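Local coordinates for protein shikimate kinase (Bacteroides thetaiotaomicron, PDB 3VAA) that probably catalyses the magnesium-dependent transfer of phosphate from ATP to the 3-hydroxyl group of shikimate on the pathway to chorismate, at residues L41-A46 with V51-L56; A46-V51 with R192-L197; F64-T67 with T73-G76; L83-L88 with C107-M112; Y173-D178 with E187-R192. All blocks are in the same frame, centred on the assembly; numbering follows the deposited sequence.

Starting from the N terminus, interaction 1 comes first: it closes the short turn between helix 38-49, which follows the predicted ATP-binding loop, and edge strand 53-55. Interaction 2 shares Ala-46 and Val-51 with it and ties the end of that helix to C-terminal helix 183-196, so the two cross along the chain. Within the long loop spanned by interaction 2 lie the other three in series. Interaction 3 ties the link after helix 56-64 to the early part of helix 68-91, interaction 4 joins helix 68-91 to the turn before helix 111-118, and interaction 5 sets edge strand 173-176 against helix 183-196. Interactions 3 and 5 lie on opposite sides of the chain's centre.

Interaction 1. Residues L41-A46 with V51-L56; sequences LGKAFA and VPFIDL
Helix 38-49, which carries on from the predicted ATP-binding P-loop, turns back through a tight connection so that Gly-42, Lys-43 and Ala-46 face Phe-53 of the edge strand 53-55. The axes of these short elements run nearly antiparallel, 157° between their directions, and approach to 8.4 Å, a closeness helped by the glycine in the helix. Phe-53 does most of the packing. Its CG is anti to the backbone N (chi1 168°), which stands the ring up against the helix. Because Gly-42 has no side chain, the ring comes close against its backbone, with CD1 of Phe-53 3.5 Å from the carbonyl C of Gly-42. The extended chain of Lys-43 crosses the Phe-53 side chain at about a right angle. Its CG sits over one face, offset toward the rim and 3.9 Å from the ring centroid, a CH-pi contact, and its CE passes 3.8 Å from Phe-53 CE2. One turn on, CB of Ala-46 meets CB of Phe-53 at 3.8 Å and CG2 of Val-51 at 4.1 Å. One bond joins the two segments across the turn, Val-51 N to Ala-46 O, 3.0 Å long and close to straight (166°). Strand 53-55 lies beside strand 97-100, with Ile-54 bonded through its backbone to Val-98 and Ser-100, while on another side of helix 38-49 Leu-41 and Ala-44 pack against helix 183-196.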
# COMPACT_ATOMS: atom_id res chain seq x y z
N LEU A 41 -5.44 -4.58 6.47
CA LEU A 41 -4.75 -5.85 6.57
C LEU A 41 -3.42 -5.70 7.28
O LEU A 41 -3.06 -6.52 8.12
CB LEU A 41 -4.54 -6.45 5.18
CG LEU A 41 -3.82 -7.80 5.19
CD1 LEU A 41 -4.54 -8.82 6.06
CD2 LEU A 41 -3.69 -8.33 3.76
N GLY A 42 -2.72 -4.62 6.98
CA GLY A 42 -1.41 -4.34 7.57
C GLY A 42 -1.45 -4.27 9.07
O GLY A 42 -0.66 -4.94 9.73
N LYS A 43 -2.36 -3.46 9.61
CA LYS A 43 -2.51 -3.34 11.07
C LYS A 43 -2.91 -4.65 11.73
O LYS A 43 -2.41 -4.99 12.79
CB LYS A 43 -3.50 -2.23 11.43
CG LYS A 43 -2.97 -0.84 11.15
CD LYS A 43 -3.89 0.27 11.62
CE LYS A 43 -3.27 1.64 11.39
NZ LYS A 43 -4.06 2.75 12.00
N ALA A 44 -3.81 -5.39 11.07
CA ALA A 44 -4.25 -6.68 11.62
C ALA A 44 -3.15 -7.73 11.55
O ALA A 44 -3.00 -8.55 12.46
CB ALA A 44 -5.51 -7.18 10.89
N PHE A 45 -2.35 -7.67 10.48
CA PHE A 45 -1.24 -8.60 10.29
C PHE A 45 -0.17 -8.31 11.34
O PHE A 45 0.32 -9.24 11.99
CB PHE A 45 -0.66 -8.48 8.86
CG PHE A 45 0.26 -9.62 8.47
CD1 PHE A 45 -0.17 -10.93 8.56
CD2 PHE A 45 1.51 -9.38 7.92
CE1 PHE A 45 0.66 -12.00 8.19
CE2 PHE A 45 2.34 -10.44 7.53
CZ PHE A 45 1.90 -11.76 7.67
N ALA A 46 0.16 -7.03 11.52
CA ALA A 46 1.17 -6.63 12.50
C ALA A 46 0.76 -7.06 13.90
O ALA A 46 1.57 -7.59 14.66
CB ALA A 46 1.44 -5.12 12.44
N VAL A 51 4.20 -7.14 16.00
CA VAL A 51 5.23 -6.19 15.58
C VAL A 51 4.51 -4.89 15.24
O VAL A 51 3.30 -4.89 15.00
CB VAL A 51 6.03 -6.69 14.36
CG1 VAL A 51 6.75 -8.00 14.66
CG2 VAL A 51 5.12 -6.84 13.15
N PRO A 52 5.24 -3.76 15.26
CA PRO A 52 4.57 -2.51 14.93
C PRO A 52 4.24 -2.38 13.45
O PRO A 52 4.87 -3.02 12.62
CB PRO A 52 5.61 -1.44 15.32
CG PRO A 52 6.89 -2.15 15.47
CD PRO A 52 6.57 -3.55 15.83
N PHE A 53 3.24 -1.56 13.15
CA PHE A 53 2.84 -1.26 11.77
C PHE A 53 3.24 0.17 11.47
O PHE A 53 2.99 1.08 12.27
CB PHE A 53 1.32 -1.40 11.62
CG PHE A 53 0.79 -0.85 10.33
CD1 PHE A 53 0.86 -1.60 9.17
CD2 PHE A 53 0.20 0.41 10.29
CE1 PHE A 53 0.37 -1.10 7.99
CE2 PHE A 53 -0.29 0.92 9.09
CZ PHE A 53 -0.22 0.16 7.95
N ILE A 54 3.90 0.35 10.33
CA ILE A 54 4.33 1.67 9.88
C ILE A 54 3.76 1.98 8.48
O ILE A 54 3.97 1.23 7.54
CB ILE A 54 5.88 1.75 9.80
CG1 ILE A 54 6.49 1.51 11.19
CG2 ILE A 54 6.34 3.13 9.25
CD1 ILE A 54 7.99 1.57 11.21
N ASP A 55 3.03 3.09 8.37
CA ASP A 55 2.51 3.58 7.08
C ASP A 55 3.57 4.58 6.59
O ASP A 55 3.88 5.56 7.26
CB ASP A 55 1.17 4.26 7.30
CG ASP A 55 0.60 4.91 6.04
OD1 ASP A 55 1.30 5.08 5.04
OD2 ASP A 55 -0.60 5.25 6.08
N LEU A 56 4.17 4.32 5.44
CA LEU A 56 5.22 5.21 4.93
C LEU A 56 4.80 6.67 4.81
O LEU A 56 5.58 7.56 5.11
CB LEU A 56 5.76 4.70 3.59
CG LEU A 56 6.98 5.43 2.99
CD1 LEU A 56 8.10 5.54 3.99
CD2 LEU A 56 7.44 4.70 1.71

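Interaction 2. Residues A46-V51 with R192-L197; sequences ARKLNV and RLQELL
Lys-48 swings its CG opposite its own backbone N (chi1 -171°) and then bends sharply at the next bond (chi2 68°), which lays its methylenes across the amide end of Gln-194. That glutamine is stretched out and reaches over from the other helix. The two chains cross roughly perpendicularly: OE1 of Gln-194 lies 3.6 Å from CG of Lys-48 and 3.7 Å from its CE, contacts with carbon rather than with the ammonium group. NZ of Lys-48 goes instead to Glu-187, two turns back along helix 183-196, in a salt bridge. On the NE2 side of the amide, CD2 of Leu-49 stands 4.1 Å away, and the leucine and glutamine chains run past one another head to tail. The place is the C-terminal end of helix 38-49, closed by a Schellman motif with Asn-50, at positive phi, as the C-prime residue; the bond from Val-51 N back to Ala-46 O belongs to it, and a weak one runs 3.1 Å from Asn-50 N to Arg-47 O. Gln-194 NE2 has a firmer partner in the terminal carboxylate of Leu-199, while Phe-45 packs beside this surface contact on Leu-193 and Leu-197.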
# COMPACT_ATOMS: atom_id res chain seq x y z
N ALA A 46 0.16 -7.03 11.52
CA ALA A 46 1.17 -6.63 12.50
C ALA A 46 0.76 -7.06 13.90
O ALA A 46 1.57 -7.59 14.66
CB ALA A 46 1.44 -5.12 12.44
N ARG A 47 -0.51 -6.81 14.24
CA ARG A 47 -1.06 -7.22 15.53
C ARG A 47 -0.86 -8.73 15.75
O ARG A 47 -0.41 -9.16 16.82
CB ARG A 47 -2.54 -6.82 15.67
CG ARG A 47 -2.75 -5.39 16.20
CD ARG A 47 -4.23 -5.04 16.56
NE ARG A 47 -5.00 -4.62 15.38
CZ ARG A 47 -5.88 -5.36 14.69
NH1 ARG A 47 -6.48 -4.82 13.63
NH2 ARG A 47 -6.17 -6.61 15.05
N LYS A 48 -1.18 -9.51 14.72
CA LYS A 48 -1.04 -10.97 14.74
C LYS A 48 0.42 -11.39 14.98
O LYS A 48 0.68 -12.31 15.77
CB LYS A 48 -1.51 -11.55 13.40
CG LYS A 48 -1.63 -13.08 13.36
CD LYS A 48 -2.76 -13.55 14.26
CE LYS A 48 -3.05 -15.03 14.07
NZ LYS A 48 -4.23 -15.43 14.88
N LEU A 49 1.35 -10.72 14.29
CA LEU A 49 2.78 -11.00 14.44
C LEU A 49 3.39 -10.34 15.68
O LEU A 49 4.53 -10.61 16.04
CB LEU A 49 3.55 -10.53 13.20
CG LEU A 49 3.23 -11.17 11.85
CD1 LEU A 49 4.09 -10.56 10.76
CD2 LEU A 49 3.46 -12.67 11.91
N ASN A 50 2.62 -9.46 16.32
CA ASN A 50 3.06 -8.70 17.48
C ASN A 50 4.27 -7.81 17.14
O ASN A 50 5.26 -7.77 17.88
CB ASN A 50 3.35 -9.61 18.69
CG ASN A 50 3.36 -8.85 20.00
OD1 ASN A 50 3.92 -9.32 21.00
ND2 ASN A 50 2.76 -7.66 20.01
N VAL A 51 4.20 -7.14 16.00
CA VAL A 51 5.23 -6.19 15.58
C VAL A 51 4.51 -4.89 15.24
O VAL A 51 3.30 -4.89 15.00
CB VAL A 51 6.03 -6.69 14.36
CG1 VAL A 51 6.75 -8.00 14.66
CG2 VAL A 51 5.12 -6.84 13.15
N ARG A 192 -4.27 -16.57 6.10
CA ARG A 192 -3.84 -16.99 4.78
C ARG A 192 -2.52 -16.31 4.40
O ARG A 192 -1.63 -16.92 3.78
CB ARG A 192 -4.91 -16.64 3.77
CG ARG A 192 -4.70 -17.25 2.40
CD ARG A 192 -5.90 -16.96 1.49
NE ARG A 192 -7.18 -17.16 2.18
CZ ARG A 192 -7.98 -16.18 2.63
NH1 ARG A 192 -7.70 -14.91 2.42
NH2 ARG A 192 -9.10 -16.49 3.27
N LEU A 193 -2.41 -15.03 4.74
CA LEU A 193 -1.20 -14.28 4.44
C LEU A 193 -0.01 -14.82 5.24
O LEU A 193 1.11 -14.96 4.71
CB LEU A 193 -1.40 -12.80 4.71
CG LEU A 193 -0.23 -11.92 4.29
CD1 LEU A 193 0.05 -12.09 2.79
CD2 LEU A 193 -0.53 -10.48 4.65
N GLN A 194 -0.26 -15.11 6.50
CA GLN A 194 0.74 -15.67 7.38
C GLN A 194 1.24 -17.01 6.82
O GLN A 194 2.43 -17.31 6.86
CB GLN A 194 0.16 -15.82 8.79
CG GLN A 194 1.15 -16.17 9.87
CD GLN A 194 0.53 -16.07 11.27
OE1 GLN A 194 -0.68 -15.95 11.43
NE2 GLN A 194 1.38 -16.13 12.28
N GLU A 195 0.32 -17.80 6.26
CA GLU A 195 0.69 -19.09 5.68
C GLU A 195 1.51 -18.89 4.40
O GLU A 195 2.56 -19.53 4.22
CB GLU A 195 -0.57 -19.93 5.41
CG GLU A 195 -0.28 -21.37 4.97
CD GLU A 195 -1.54 -22.24 4.89
OE1 GLU A 195 -2.61 -21.79 5.37
OE2 GLU A 195 -1.46 -23.37 4.36
N LEU A 196 1.05 -17.99 3.54
CA LEU A 196 1.74 -17.69 2.27
C LEU A 196 3.18 -17.23 2.50
O LEU A 196 4.09 -17.64 1.79
CB LEU A 196 0.97 -16.61 1.48
CG LEU A 196 1.51 -16.22 0.09
CD1 LEU A 196 1.44 -17.39 -0.90
CD2 LEU A 196 0.76 -14.99 -0.46
N LEU A 197 3.37 -16.38 3.51
CA LEU A 197 4.71 -15.86 3.83
C LEU A 197 5.55 -16.80 4.67
O LEU A 197 6.71 -16.49 4.99
CB LEU A 197 4.60 -14.50 4.53
CG LEU A 197 4.50 -13.29 3.60
CD1 LEU A 197 3.54 -13.51 2.45
CD2 LEU A 197 4.15 -12.03 4.42

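Interaction 3. Residues F64-T67 with T73-G76; sequences FHKT and TERG
Lys-66 reaches over to Glu-74 with a fully extended chain beyond CG, and Glu-74 answers with an extended chain of its own, its first torsion (chi1 -180°) aiming CG away from the backbone N. The two side chains meet nearly square-on in a salt bridge. NZ of Lys-66 donates to OE1 of Glu-74 at 2.9 Å, on the syn side and 20° out of the carboxylate plane, and makes a weak second bond to OE2 of Glu-74 at 3.0 Å. The methylenes of the lysine follow the same oxygen, CD of Lys-66 lying 3.3 Å from OE1 of Glu-74. Arg-75, third member of the network, takes another course: its chain bends at chi2 (-63°), which folds the guanidinium back beside Glu-74. NE of Arg-75 stands 3.7 Å from OE1 of Glu-74, a long ion pair, with the carboxylate carbon in the guanidinium plane at its edge. The negative group thus sits among two positive ones. NH2 of Arg-75 also approaches CE1 of Phe-64 at 3.7 Å, ring and guanidinium planes steeply inclined. This surface network ties the link after helix 56-64 to the early turns of helix 68-91, N-capped by Thr-67; these parts correspond to the shikimate-binding domain of other shikimate kinases.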
# COMPACT_ATOMS: atom_id res chain seq x y z
N PHE A 64 9.15 15.32 7.99
CA PHE A 64 9.21 16.65 7.39
C PHE A 64 8.32 17.68 8.05
O PHE A 64 8.43 18.86 7.74
CB PHE A 64 8.92 16.53 5.89
CG PHE A 64 10.01 15.83 5.14
CD1 PHE A 64 11.05 16.55 4.59
CD2 PHE A 64 10.02 14.45 5.03
CE1 PHE A 64 12.07 15.92 3.91
CE2 PHE A 64 11.04 13.81 4.36
CZ PHE A 64 12.06 14.54 3.80
N HIS A 65 7.49 17.25 9.01
CA HIS A 65 6.53 18.12 9.69
C HIS A 65 5.69 18.89 8.68
O HIS A 65 5.37 20.07 8.85
CB HIS A 65 7.25 19.05 10.68
CG HIS A 65 8.03 18.31 11.72
ND1 HIS A 65 9.40 18.13 11.64
CD2 HIS A 65 7.63 17.66 12.84
CE1 HIS A 65 9.80 17.42 12.68
NE2 HIS A 65 8.75 17.13 13.42
N LYS A 66 5.33 18.18 7.62
CA LYS A 66 4.53 18.67 6.53
C LYS A 66 3.73 17.48 6.06
O LYS A 66 4.22 16.36 6.09
CB LYS A 66 5.38 19.17 5.37
CG LYS A 66 6.04 20.54 5.63
CD LYS A 66 7.10 20.85 4.58
CE LYS A 66 7.79 22.18 4.87
NZ LYS A 66 9.03 22.33 4.04
N THR A 67 2.49 17.72 5.64
CA THR A 67 1.67 16.63 5.11
C THR A 67 2.18 16.25 3.73
O THR A 67 2.93 17.00 3.12
CB THR A 67 0.21 17.02 5.00
OG1 THR A 67 0.06 18.06 4.01
CG2 THR A 67 -0.33 17.51 6.34
N THR A 73 2.97 19.85 -3.28
CA THR A 73 2.83 21.22 -3.78
C THR A 73 4.16 21.97 -3.69
O THR A 73 4.53 22.69 -4.61
CB THR A 73 1.75 22.00 -3.02
OG1 THR A 73 0.47 21.39 -3.23
CG2 THR A 73 1.69 23.46 -3.50
N GLU A 74 4.86 21.81 -2.58
CA GLU A 74 6.14 22.48 -2.36
C GLU A 74 7.28 21.92 -3.25
O GLU A 74 8.04 22.68 -3.85
CB GLU A 74 6.55 22.36 -0.89
CG GLU A 74 7.87 23.04 -0.54
CD GLU A 74 8.43 22.63 0.82
OE1 GLU A 74 7.90 21.70 1.46
OE2 GLU A 74 9.45 23.23 1.25
N ARG A 75 7.37 20.60 -3.34
CA ARG A 75 8.48 19.94 -4.07
C ARG A 75 8.16 19.47 -5.50
O ARG A 75 9.08 19.21 -6.28
CB ARG A 75 8.94 18.69 -3.29
CG ARG A 75 9.18 18.83 -1.78
CD ARG A 75 10.28 19.78 -1.43
NE ARG A 75 10.68 19.68 -0.02
CZ ARG A 75 11.62 18.87 0.45
NH1 ARG A 75 12.27 18.01 -0.34
NH2 ARG A 75 11.92 18.88 1.75
N GLY A 76 6.88 19.32 -5.82
CA GLY A 76 6.47 18.79 -7.11
C GLY A 76 6.52 17.27 -7.12
O GLY A 76 7.06 16.65 -6.18

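Interaction 4. Residues L83-L88 with C107-M112; sequences LERNML and CFYDNM
Tyr-109 and Asn-111 receive the side chains of Arg-85 and Leu-88, in a segment that makes a type II' beta turn from Phe-108 to Asn-111, closed by the bond from Asn-111 N to Phe-108 O. At Tyr-109 the ring takes Arg-85 over one face: CG of Arg-85 lies 4.1 Å from the ring centroid in a CH-pi contact, and CB of Arg-85 comes to 3.7 Å from CD2 of Tyr-109. Arg-85 leaves the helix with a trans first torsion (chi1 178°) and bends at chi2 (-86°), carrying its guanidinium past the ring with the two planes 69° apart; NH1 of Arg-85 bonds to OD1 of Asn-86. Asp-110, at the N-cap position of helix 111-118 though its side chain makes no capping bond, meets it through water 2. This water accepts from NE of Arg-85 at 2.8 Å, in the guanidinium plane, and donates to OD1 of Asp-110 at 2.7 Å, joining opposite charges through solvent. The whole turn brings the start of helix 111-118 against helix 68-91, close to Arg-81, a predicted shikimate-binding residue; the nearest side-chain atoms of Arg-81 and Tyr-109 are about 4 Å apart. At Asn-111, OD1 lies 3.4 Å from CG of Arg-85, while CD2 of Leu-88 rests 3.7 Å from the amide carbon CG of Asn-111. ND2 of Asn-111 donates to the carbonyl of Ala-105 and to water 1, which in turn donates to OE1 of Glu-84 at 2.9 Å, the oxygen that forms a salt bridge with Arg-81.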
# COMPACT_ATOMS: atom_id res chain seq x y z
N LEU A 83 11.87 12.15 -2.13
CA LEU A 83 11.82 12.06 -0.68
C LEU A 83 11.16 10.76 -0.22
O LEU A 83 11.59 10.16 0.78
CB LEU A 83 11.14 13.29 -0.08
CG LEU A 83 9.69 13.59 -0.05
CD1 LEU A 83 8.97 12.78 1.04
CD2 LEU A 83 9.62 15.09 0.27
N GLU A 84 10.15 10.30 -0.95
CA GLU A 84 9.50 9.04 -0.63
C GLU A 84 10.50 7.87 -0.73
O GLU A 84 10.56 7.00 0.13
CB GLU A 84 8.32 8.81 -1.57
CG GLU A 84 7.60 7.48 -1.39
CD GLU A 84 6.45 7.34 -2.34
OE1 GLU A 84 6.67 7.47 -3.58
OE2 GLU A 84 5.30 7.10 -1.85
N ARG A 85 11.29 7.86 -1.81
CA ARG A 85 12.34 6.87 -1.98
C ARG A 85 13.32 6.90 -0.80
O ARG A 85 13.68 5.88 -0.24
CB ARG A 85 13.07 7.16 -3.30
CG ARG A 85 14.25 6.26 -3.62
CD ARG A 85 15.55 6.74 -2.98
NE ARG A 85 16.70 5.94 -3.42
CZ ARG A 85 17.84 5.82 -2.75
NH1 ARG A 85 18.02 6.44 -1.58
NH2 ARG A 85 18.80 5.05 -3.22
N ASN A 86 13.75 8.09 -0.42
CA ASN A 86 14.67 8.22 0.69
C ASN A 86 14.07 7.72 2.01
O ASN A 86 14.75 7.06 2.79
CB ASN A 86 15.17 9.66 0.81
CG ASN A 86 16.04 10.07 -0.34
OD1 ASN A 86 16.72 9.23 -0.95
ND2 ASN A 86 16.10 11.39 -0.60
N MET A 87 12.79 7.99 2.24
CA MET A 87 12.16 7.53 3.46
C MET A 87 11.93 6.00 3.42
O MET A 87 12.03 5.33 4.46
CB MET A 87 10.86 8.30 3.72
CG MET A 87 11.07 9.79 4.08
SD MET A 87 12.27 10.09 5.39
CE MET A 87 13.82 10.32 4.46
N LEU A 88 11.64 5.46 2.25
CA LEU A 88 11.54 4.01 2.07
C LEU A 88 12.87 3.37 2.50
O LEU A 88 12.88 2.36 3.21
CB LEU A 88 11.25 3.65 0.62
CG LEU A 88 11.23 2.16 0.25
CD1 LEU A 88 10.18 1.42 1.10
CD2 LEU A 88 10.96 1.97 -1.26
N CYS A 107 6.29 2.46 -8.36
CA CYS A 107 6.53 2.87 -9.73
C CYS A 107 7.80 3.66 -9.98
O CYS A 107 8.10 3.96 -11.14
CB CYS A 107 5.38 3.74 -10.21
SG CYS A 107 3.79 2.95 -10.08
N PHE A 108 8.53 4.01 -8.94
CA PHE A 108 9.67 4.91 -9.08
C PHE A 108 10.98 4.33 -8.61
O PHE A 108 11.00 3.38 -7.79
CB PHE A 108 9.35 6.20 -8.35
CG PHE A 108 8.14 6.89 -8.88
CD1 PHE A 108 8.22 7.66 -10.03
CD2 PHE A 108 6.93 6.72 -8.27
CE1 PHE A 108 7.09 8.28 -10.55
CE2 PHE A 108 5.79 7.32 -8.78
CZ PHE A 108 5.87 8.09 -9.91
N TYR A 109 12.07 4.91 -9.12
CA TYR A 109 13.43 4.47 -8.79
C TYR A 109 13.53 2.96 -8.92
O TYR A 109 12.95 2.39 -9.86
CB TYR A 109 13.82 4.99 -7.39
CG TYR A 109 13.88 6.51 -7.34
CD1 TYR A 109 15.05 7.18 -7.71
CD2 TYR A 109 12.80 7.26 -6.95
CE1 TYR A 109 15.11 8.57 -7.70
CE2 TYR A 109 12.84 8.65 -6.94
CZ TYR A 109 14.00 9.30 -7.31
OH TYR A 109 14.06 10.66 -7.29
N ASP A 110 14.26 2.30 -8.02
CA ASP A 110 14.29 0.83 -7.96
C ASP A 110 13.49 0.39 -6.72
O ASP A 110 13.78 -0.64 -6.11
CB ASP A 110 15.74 0.32 -7.83
CG ASP A 110 16.45 0.86 -6.59
OD1 ASP A 110 15.98 1.87 -6.00
OD2 ASP A 110 17.50 0.27 -6.21
N ASN A 111 12.46 1.16 -6.37
CA ASN A 111 11.72 0.91 -5.12
C ASN A 111 11.20 -0.51 -4.96
O ASN A 111 11.31 -1.08 -3.87
CB ASN A 111 10.56 1.90 -4.98
CG ASN A 111 11.00 3.34 -4.67
OD1 ASN A 111 12.18 3.63 -4.43
ND2 ASN A 111 10.02 4.25 -4.66
N MET A 112 10.64 -1.08 -6.02
CA MET A 112 10.08 -2.44 -5.92
C MET A 112 11.21 -3.45 -5.78
O MET A 112 11.15 -4.33 -4.93
CB MET A 112 9.19 -2.79 -7.11
CG MET A 112 8.49 -4.18 -6.99
SD MET A 112 7.48 -4.38 -5.50
CE MET A 112 6.82 -2.84 -5.64
O HOH W 1 9.31 7.03 -4.74
O HOH W 2 17.24 4.25 -5.65

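Interaction 5. Residues Y173-D178 with E187-R192; sequences YIFNAD and ESSVQR
Phe-175 points its ring from strand 173-176 into the helix, toward Ser-189 and Arg-192. Its chi1 of -179° stands the ring outward, and it meets the helix at its rim: CA of Ser-189 and CB of Arg-192 lie in the ring plane at its edge. CZ of Phe-175 comes to 3.3 Å from the carbonyl O of Ser-189 and 4.0 Å from CB of that serine. The chain of Arg-192 lies crosswise to the phenylalanine, its CB and CG each 3.8 Å from CE1 of Phe-175. A bend at chi3 (-44°) then leaves guanidinium and ring planes nearly parallel, 19° apart, with NH1 of Arg-192 coming obliquely to CZ of Phe-175. Over one face of the ring, near its rim, lies water 3, which donates to the carbonyl O of Asn-176 at 2.8 Å and takes a weak bond from NH1 of Arg-192. OG of Ser-189 has Gln-185 O as main partner, with Glu-179 O also within bonding distance of its one proton; water 4 is close to both OG and Asn-176. A carbon rim thus faces a backbone carbonyl and an arginine chain, while the carbonyl of Asn-176, last residue of strand 173-176, meets the helix through a weak water 3 bridge.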
# COMPACT_ATOMS: atom_id res chain seq x y z
N TYR A 173 5.32 -11.72 -3.50
CA TYR A 173 4.08 -12.38 -3.15
C TYR A 173 2.88 -11.60 -3.66
O TYR A 173 2.84 -10.38 -3.56
CB TYR A 173 3.94 -12.48 -1.63
CG TYR A 173 5.05 -13.23 -0.95
CD1 TYR A 173 5.04 -14.62 -0.89
CD2 TYR A 173 6.09 -12.56 -0.32
CE1 TYR A 173 6.06 -15.31 -0.25
CE2 TYR A 173 7.09 -13.24 0.33
CZ TYR A 173 7.07 -14.61 0.36
OH TYR A 173 8.07 -15.29 1.01
N ILE A 174 1.90 -12.32 -4.22
CA ILE A 174 0.67 -11.72 -4.71
C ILE A 174 -0.47 -12.35 -3.90
O ILE A 174 -0.67 -13.57 -3.91
CB ILE A 174 0.48 -11.85 -6.24
CG1 ILE A 174 1.64 -11.17 -6.99
CG2 ILE A 174 -0.85 -11.22 -6.68
CD1 ILE A 174 1.52 -11.22 -8.51
N PHE A 175 -1.20 -11.51 -3.19
CA PHE A 175 -2.25 -11.93 -2.28
C PHE A 175 -3.59 -11.30 -2.64
O PHE A 175 -3.69 -10.09 -2.82
CB PHE A 175 -1.85 -11.55 -0.86
CG PHE A 175 -2.85 -11.96 0.21
CD1 PHE A 175 -2.89 -13.27 0.68
CD2 PHE A 175 -3.68 -11.02 0.80
CE1 PHE A 175 -3.77 -13.64 1.68
CE2 PHE A 175 -4.56 -11.39 1.81
CZ PHE A 175 -4.61 -12.71 2.24
N ASN A 176 -4.62 -12.12 -2.73
CA ASN A 176 -5.97 -11.61 -3.00
C ASN A 176 -6.54 -10.99 -1.72
O ASN A 176 -6.75 -11.68 -0.71
CB ASN A 176 -6.86 -12.72 -3.57
CG ASN A 176 -8.29 -12.26 -3.80
OD1 ASN A 176 -8.90 -11.63 -2.94
ND2 ASN A 176 -8.85 -12.62 -4.97
N ALA A 177 -6.78 -9.69 -1.78
CA ALA A 177 -7.25 -8.93 -0.64
C ALA A 177 -8.70 -8.47 -0.82
O ALA A 177 -9.10 -7.46 -0.25
CB ALA A 177 -6.30 -7.74 -0.40
N ASP A 178 -9.47 -9.22 -1.62
CA ASP A 178 -10.88 -8.90 -1.90
C ASP A 178 -11.75 -8.91 -0.66
O ASP A 178 -12.74 -8.18 -0.60
CB ASP A 178 -11.53 -9.90 -2.87
CG ASP A 178 -11.02 -9.77 -4.30
OD1 ASP A 178 -10.49 -8.71 -4.66
OD2 ASP A 178 -11.21 -10.75 -5.08
N GLU A 187 -9.56 -11.66 9.83
CA GLU A 187 -8.84 -12.73 10.52
C GLU A 187 -8.45 -13.85 9.56
O GLU A 187 -7.35 -14.39 9.65
CB GLU A 187 -9.68 -13.31 11.68
CG GLU A 187 -9.05 -14.53 12.40
CD GLU A 187 -7.70 -14.23 13.04
OE1 GLU A 187 -7.39 -13.04 13.27
OE2 GLU A 187 -6.95 -15.19 13.33
N SER A 188 -9.36 -14.21 8.65
CA SER A 188 -9.11 -15.25 7.67
C SER A 188 -7.96 -14.85 6.74
O SER A 188 -7.08 -15.67 6.41
CB SER A 188 -10.37 -15.49 6.84
OG SER A 188 -10.14 -16.53 5.92
N SER A 189 -7.99 -13.60 6.31
CA SER A 189 -6.97 -13.07 5.41
C SER A 189 -5.62 -13.04 6.10
O SER A 189 -4.62 -13.43 5.51
CB SER A 189 -7.36 -11.68 4.92
OG SER A 189 -8.50 -11.77 4.08
N VAL A 190 -5.61 -12.58 7.34
CA VAL A 190 -4.37 -12.58 8.13
C VAL A 190 -3.76 -13.98 8.19
O VAL A 190 -2.56 -14.14 7.99
CB VAL A 190 -4.64 -12.05 9.55
CG1 VAL A 190 -3.50 -12.43 10.48
CG2 VAL A 190 -4.88 -10.54 9.51
N GLN A 191 -4.60 -14.99 8.43
CA GLN A 191 -4.14 -16.37 8.52
C GLN A 191 -3.59 -16.89 7.19
O GLN A 191 -2.57 -17.58 7.16
CB GLN A 191 -5.28 -17.30 9.01
CG GLN A 191 -5.75 -16.99 10.44
CD GLN A 191 -6.96 -17.81 10.87
OE1 GLN A 191 -7.46 -18.65 10.11
NE2 GLN A 191 -7.45 -17.57 12.08
N ARG A 192 -4.27 -16.57 6.10
CA ARG A 192 -3.84 -16.99 4.78
C ARG A 192 -2.52 -16.31 4.40
O ARG A 192 -1.63 -16.92 3.78
CB ARG A 192 -4.91 -16.64 3.77
CG ARG A 192 -4.70 -17.25 2.40
CD ARG A 192 -5.90 -16.96 1.49
NE ARG A 192 -7.18 -17.16 2.18
CZ ARG A 192 -7.98 -16.18 2.63
NH1 ARG A 192 -7.70 -14.91 2.42
NH2 ARG A 192 -9.10 -16.49 3.27
O HOH W 3 -6.61 -14.46 -0.21
O HOH W 4 -8.50 -11.21 1.55